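Local coordinates for protein glycoside hydrolase family 61 (PDB 5O2X) that probably cleaves cellulose or related polysaccharides by copper-dependent oxidation, as a lytic polysaccharide monooxygenase of Auxiliary Activity family 9, at residues V32-A37 against A60-G65; V82-P87 against V132-N137. All blocks are in the same frame, centred on the assembly; numbering follows the deposited sequence.

Two contacts, one between loops and one between a loop and a helix end, illustrate how a beta-sandwich enzyme organises the connections between its strands. Contact 1 comes first along the chain and closes before contact 2 opens. It pairs parts of the long connection between strands 12-15 and 67-70. Contact 2 sets the loop between strands 74-80 and 90-96 on the C-terminal end of helix 129-135. The centres of contact 1 and contact 2 are 24 Å apart, and they do not touch. Both nevertheless reach strand 172-183: contact 1 near Cys-177, contact 2 near Tyr-174 beside the copper. Contact 1 thus lies mostly buried, whereas contact 2 seats the histidine-bearing loop of the copper site.

Contact 1 (V32-A37 against A60-G65); sequences VGWTAA and ATNAKG. With NAG (2-acetamido-2-deoxy-beta-D-glucopyranose), chain B.
Trp-34 lies with one face of its indole on the backbone of Asn-62, a CH-pi contact between two otherwise irregular loops. CA of Asn-62 stands 3.4 Å from the centroid of the six-membered ring of Trp-34, only 7° off the ring normal. The backbone N of Ala-63 covers the same face nearer the rim. A chi1 of -76° puts Trp-34 CG opposite the carbonyl carbon and beside the backbone N, which carries the indole over Asn-62. Asn-62 points its side chain the same way, its amide plane turned 26° from the ring, with Asn-62 CG 3.4 Å from Trp-34 CH2. At the ring edge, close to its plane, sits the methyl of Ala-60. CB of Ala-63 packs against CD1 of Trp-34 and lies 3.4 Å from O of Val-32 and from O of Gly-33.

Beside the ring, Thr-35 and Thr-61 form a single antiparallel bridge, a hydrogen-bonded pair. Thr-61 N gives the straighter bond, to Thr-35 O at 2.9 Å. The return bond, from Thr-35 N to Thr-61 O, is 3.0 Å long and more bent. CA of Ala-60 adds a CH contact to Thr-35 O.

The contact joins parts of the long connection between strands 12-15 and 67-70 of this AA9 domain and packs on strand 172-183. From that strand, Asn-179 takes a bond from Trp-34 NE1 on OD1, and its ND2 reaches Gly-65 O, thereby holding both segments. Asn-62 ND2 donates to the carbonyls of Cys-101 and Val-104. Trp-34 also pairs through its backbone with Cys-177, the disulfide partner of Cys-56. The contact is thus a mixed one, a ring face on peptide and amide beside a hydrogen-bonded bridge, and the bonds at NE1 and ND2 probably limit how far indole and amide can turn.

Contact 2 (V82-P87 against V132-N137); sequences VPWPHP and VLISNN. With CU (copper (II) ion), chain S; NAG (2-acetamido-2-deoxy-beta-D-glucopyranose), chain C; MAN (alpha-D-mannopyranose), chain M; MAN (alpha-D-mannopyranose), chain L.
ND2 of Asn-137, whose amide meets Val-82 across the contact, is gripped by two sugars. Asn-137 ND2 is bonded covalently to C1 of the N-linked NAG, and it also donates a hydrogen bond to O2 of a mannose. The amide oxygen OD1 of Asn-137 lies 3.8 Å from CG1 of Val-82, the two side chains crossing at about a right angle. CG2 of Val-82 lies against the first sugar.

In the histidine brace characteristic of these monooxygenases, His-86 NE2 binds copper at 1.9 Å; the 4-methylhistidine Xaa-1 and Tyr-174 belong to the same site, and two waters coordinate the metal. Pro-85 CG sits over one face of the His-86 imidazole, and His-163 stacks on that ring. A weak bond from Trp-84 NE1 to His-86 O, 3.0 Å long, ties the tryptophan to this residue.

A chi1 of 176° sets the Trp-84 indole opposite its own N; its far end leads away from the helix and meets Tyr-174 edge-to-face. Leu-133 and Ile-134 present the last turn of helix 129-135 to Trp-84. CD2 of Leu-133 meets Trp-84 CB at 3.6 Å, while CD1 of Ile-134 approaches the Trp-84 carbonyl oxygen and lies near the ring plane, at its edge. Ile-134 CG2 faces CB of Pro-83, which follows a cis peptide.

Contact 1 (V32-A37 against A60-G65)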
# COMPACT_ATOMS: atom_id res chain seq x y z
N VAL A 32 9.09 -5.75 9.09
CA VAL A 32 9.15 -4.58 8.23
C VAL A 32 7.82 -3.89 8.08
O VAL A 32 7.77 -2.75 7.62
CB VAL A 32 9.73 -4.95 6.85
CG1 VAL A 32 11.13 -5.47 6.98
CG2 VAL A 32 8.85 -5.91 6.10
N GLY A 33 6.71 -4.55 8.45
CA GLY A 33 5.39 -3.95 8.41
C GLY A 33 5.07 -3.22 9.69
O GLY A 33 5.43 -3.68 10.78
N TRP A 34 4.40 -2.07 9.57
CA TRP A 34 4.03 -1.29 10.75
C TRP A 34 3.04 -2.05 11.64
O TRP A 34 2.23 -2.84 11.19
CB TRP A 34 3.46 0.05 10.32
CG TRP A 34 4.52 1.04 9.85
CD1 TRP A 34 5.60 0.78 9.06
CD2 TRP A 34 4.61 2.41 10.25
NE1 TRP A 34 6.36 1.93 8.94
CE2 TRP A 34 5.79 2.93 9.69
CE3 TRP A 34 3.85 3.22 11.11
CZ2 TRP A 34 6.25 4.22 9.94
CZ3 TRP A 34 4.31 4.51 11.33
CH2 TRP A 34 5.48 4.99 10.78
N THR A 35 3.14 -1.77 12.94
CA THR A 35 2.14 -2.28 13.87
C THR A 35 0.86 -1.49 13.72
O THR A 35 0.92 -0.27 13.67
CB THR A 35 2.68 -2.14 15.30
OG1 THR A 35 3.89 -2.91 15.39
CG2 THR A 35 1.68 -2.60 16.35
N ALA A 36 -0.28 -2.15 13.60
CA ALA A 36 -1.55 -1.45 13.45
C ALA A 36 -2.66 -2.27 14.10
O ALA A 36 -2.50 -3.46 14.39
CB ALA A 36 -1.86 -1.15 11.99
N ALA A 37 -3.79 -1.61 14.30
CA ALA A 37 -4.88 -2.14 15.11
C ALA A 37 -6.05 -2.68 14.27
O ALA A 37 -7.18 -2.76 14.77
CB ALA A 37 -5.33 -1.12 16.13
N ALA A 60 -1.48 3.23 13.95
CA ALA A 60 -0.26 2.55 13.55
C ALA A 60 0.97 3.17 14.22
O ALA A 60 1.08 4.38 14.36
CB ALA A 60 -0.08 2.60 12.04
N THR A 61 1.90 2.29 14.55
CA THR A 61 3.20 2.69 15.08
C THR A 61 4.28 2.03 14.26
O THR A 61 4.10 0.96 13.64
CB THR A 61 3.32 2.34 16.60
OG1 THR A 61 3.08 0.95 16.79
CG2 THR A 61 2.37 3.12 17.42
N ASN A 62 5.44 2.66 14.27
CA ASN A 62 6.49 2.35 13.33
C ASN A 62 6.91 0.88 13.41
O ASN A 62 7.18 0.35 14.49
CB ASN A 62 7.74 3.18 13.61
CG ASN A 62 7.49 4.67 13.56
OD1 ASN A 62 6.59 5.19 14.22
ND2 ASN A 62 8.30 5.39 12.79
N ALA A 63 7.12 0.26 12.25
CA ALA A 63 7.89 -0.97 12.19
C ALA A 63 9.28 -0.69 12.76
O ALA A 63 9.84 0.38 12.53
CB ALA A 63 8.01 -1.47 10.75
N LYS A 64 9.85 -1.68 13.45
CA LYS A 64 11.10 -1.49 14.18
C LYS A 64 12.31 -2.04 13.44
O LYS A 64 13.43 -2.04 13.96
CB LYS A 64 11.00 -2.07 15.61
CG LYS A 64 10.04 -1.31 16.50
CD LYS A 64 10.24 -1.59 18.00
CE LYS A 64 9.24 -0.85 18.85
NZ LYS A 64 9.40 -1.24 20.29
N GLY A 65 12.10 -2.49 12.21
CA GLY A 65 13.20 -2.79 11.30
C GLY A 65 12.78 -2.49 9.86
O GLY A 65 11.69 -2.00 9.61
C1 NAG B . -6.81 2.94 18.97
C2 NAG B . -7.64 1.78 19.50
C3 NAG B . -8.78 2.37 20.35
C4 NAG B . -8.27 3.30 21.41
C5 NAG B . -7.35 4.34 20.82
C6 NAG B . -6.65 5.26 21.85
C7 NAG B . -8.24 -0.25 18.26
C8 NAG B . -8.99 -0.82 17.10
N2 NAG B . -8.24 1.05 18.38
O3 NAG B . -9.52 1.29 20.96
O4 NAG B . -9.35 3.93 22.10
O5 NAG B . -6.33 3.70 20.08
O6 NAG B . -6.10 4.51 22.91
O7 NAG B . -7.66 -0.97 19.05

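Contact 2 (V82-P87 against V132-N137)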
# COMPACT_ATOMS: atom_id res chain seq x y z
N VAL A 82 -7.29 -15.59 1.11
CA VAL A 82 -7.55 -15.78 -0.30
C VAL A 82 -9.01 -16.20 -0.48
O VAL A 82 -9.42 -17.20 0.15
CB VAL A 82 -6.62 -16.84 -0.90
CG1 VAL A 82 -6.94 -17.12 -2.35
CG2 VAL A 82 -5.16 -16.47 -0.74
N PRO A 83 -9.82 -15.53 -1.31
CA PRO A 83 -9.53 -14.39 -2.12
C PRO A 83 -9.87 -13.08 -1.40
O PRO A 83 -10.80 -12.98 -0.61
CB PRO A 83 -10.49 -14.55 -3.29
CG PRO A 83 -11.71 -15.17 -2.68
CD PRO A 83 -11.15 -16.11 -1.65
N TRP A 84 -9.20 -12.01 -1.83
CA TRP A 84 -9.64 -10.66 -1.50
C TRP A 84 -11.08 -10.50 -2.02
O TRP A 84 -11.37 -10.90 -3.14
CB TRP A 84 -8.72 -9.64 -2.20
CG TRP A 84 -9.18 -8.23 -1.99
CD1 TRP A 84 -9.88 -7.46 -2.86
CD2 TRP A 84 -9.06 -7.47 -0.79
NE1 TRP A 84 -10.23 -6.26 -2.30
CE2 TRP A 84 -9.71 -6.24 -1.03
CE3 TRP A 84 -8.44 -7.67 0.45
CZ2 TRP A 84 -9.79 -5.25 -0.04
CZ3 TRP A 84 -8.51 -6.69 1.39
CH2 TRP A 84 -9.18 -5.51 1.16
N PRO A 85 -11.99 -9.91 -1.22
CA PRO A 85 -13.41 -9.99 -1.55
C PRO A 85 -14.02 -8.83 -2.32
O PRO A 85 -15.19 -8.94 -2.65
CB PRO A 85 -14.08 -10.18 -0.17
CG PRO A 85 -13.18 -9.41 0.75
CD PRO A 85 -11.80 -9.68 0.24
N HIS A 86 -13.34 -7.71 -2.51
CA HIS A 86 -14.01 -6.49 -2.94
C HIS A 86 -13.42 -5.88 -4.24
O HIS A 86 -12.24 -5.96 -4.48
CB HIS A 86 -13.88 -5.38 -1.90
CG HIS A 86 -14.29 -5.77 -0.51
ND1 HIS A 86 -15.51 -6.30 -0.21
CD2 HIS A 86 -13.65 -5.64 0.68
CE1 HIS A 86 -15.59 -6.45 1.11
NE2 HIS A 86 -14.48 -6.08 1.69
N PRO A 87 -14.26 -5.18 -5.00
CA PRO A 87 -13.80 -4.44 -6.19
C PRO A 87 -13.22 -3.06 -5.82
O PRO A 87 -13.82 -2.33 -5.04
CB PRO A 87 -15.10 -4.25 -6.98
CG PRO A 87 -16.17 -4.14 -5.92
CD PRO A 87 -15.74 -5.12 -4.87
N VAL A 132 -7.29 -8.26 -10.72
CA VAL A 132 -5.96 -8.73 -11.11
C VAL A 132 -5.26 -9.34 -9.88
O VAL A 132 -4.68 -10.43 -9.96
CB VAL A 132 -5.15 -7.58 -11.71
CG1 VAL A 132 -3.76 -8.05 -12.09
CG2 VAL A 132 -5.86 -7.01 -12.92
N LEU A 133 -5.34 -8.64 -8.75
CA LEU A 133 -4.79 -9.16 -7.51
C LEU A 133 -5.40 -10.53 -7.20
O LEU A 133 -4.67 -11.49 -6.84
CB LEU A 133 -5.04 -8.15 -6.38
CG LEU A 133 -4.66 -8.59 -4.97
CD1 LEU A 133 -4.13 -7.41 -4.18
CD2 LEU A 133 -5.83 -9.20 -4.24
N ILE A 134 -6.71 -10.67 -7.31
CA ILE A 134 -7.38 -11.95 -7.00
C ILE A 134 -6.86 -13.03 -7.95
O ILE A 134 -6.56 -14.16 -7.52
CB ILE A 134 -8.90 -11.79 -7.11
CG1 ILE A 134 -9.40 -10.89 -5.98
CG2 ILE A 134 -9.60 -13.13 -7.10
CD1 ILE A 134 -10.79 -10.30 -6.21
N SER A 135 -6.75 -12.71 -9.24
CA SER A 135 -6.30 -13.70 -10.21
C SER A 135 -4.89 -14.20 -9.92
O SER A 135 -4.60 -15.36 -10.14
CB SER A 135 -6.36 -13.05 -11.60
OG SER A 135 -5.88 -13.98 -12.55
N ASN A 136 -4.02 -13.33 -9.43
CA ASN A 136 -2.64 -13.67 -9.15
C ASN A 136 -2.43 -14.12 -7.71
O ASN A 136 -1.48 -13.75 -7.03
CB ASN A 136 -1.74 -12.47 -9.51
CG ASN A 136 -1.72 -12.20 -11.00
OD1 ASN A 136 -1.86 -11.01 -11.44
ND2 ASN A 136 -1.55 -13.19 -11.76
N ASN A 137 -3.35 -15.00 -7.26
CA ASN A 137 -3.28 -15.56 -5.91
C ASN A 137 -3.11 -14.48 -4.84
O ASN A 137 -2.35 -14.67 -3.88
CB ASN A 137 -2.25 -16.67 -5.74
CG ASN A 137 -2.50 -17.46 -4.46
OD1 ASN A 137 -3.67 -17.76 -4.15
ND2 ASN A 137 -1.45 -17.80 -3.74
CU CU S . -13.99 -6.20 3.56
C1 NAG C . -1.58 -18.50 -2.46
C2 NAG C . -0.62 -19.64 -2.30
C3 NAG C . -0.89 -20.30 -0.95
C4 NAG C . -0.78 -19.31 0.18
C5 NAG C . -1.61 -18.06 -0.11
C6 NAG C . -1.29 -16.94 0.84
C7 NAG C . 0.25 -21.22 -3.93
C8 NAG C . -0.08 -22.19 -5.03
N2 NAG C . -0.78 -20.59 -3.38
O3 NAG C . 0.00 -21.40 -0.71
O4 NAG C . -1.23 -19.88 1.42
O5 NAG C . -1.29 -17.55 -1.44
O6 NAG C . 0.09 -16.64 0.85
O7 NAG C . 1.42 -21.00 -3.58
C1 MAN M . 1.50 -15.83 -5.90
C2 MAN M . 2.19 -16.09 -4.59
C3 MAN M . 3.28 -17.13 -4.74
C4 MAN M . 2.78 -18.38 -5.42
C5 MAN M . 2.03 -18.02 -6.70
C6 MAN M . 1.34 -19.21 -7.32
O2 MAN M . 1.20 -16.56 -3.67
O3 MAN M . 3.84 -17.47 -3.46
O4 MAN M . 3.91 -19.21 -5.75
O5 MAN M . 1.03 -17.03 -6.48
O6 MAN M . 0.80 -18.87 -8.60
C1 MAN L . 0.15 -2.90 -14.85
C2 MAN L . 0.10 -2.85 -16.37
C3 MAN L . -1.31 -2.59 -16.87
C4 MAN L . -2.28 -3.60 -16.31
C5 MAN L . -2.16 -3.60 -14.78
C6 MAN L . -2.99 -4.70 -14.14
O2 MAN L . 0.61 -4.09 -16.88
O3 MAN L . -1.35 -2.60 -18.32
O4 MAN L . -3.63 -3.30 -16.61
O5 MAN L . -0.80 -3.83 -14.37
O6 MAN L . -2.62 -6.01 -14.62
O HOH W 1 -15.01 -8.38 3.77
O HOH W 2 -15.56 -4.95 3.92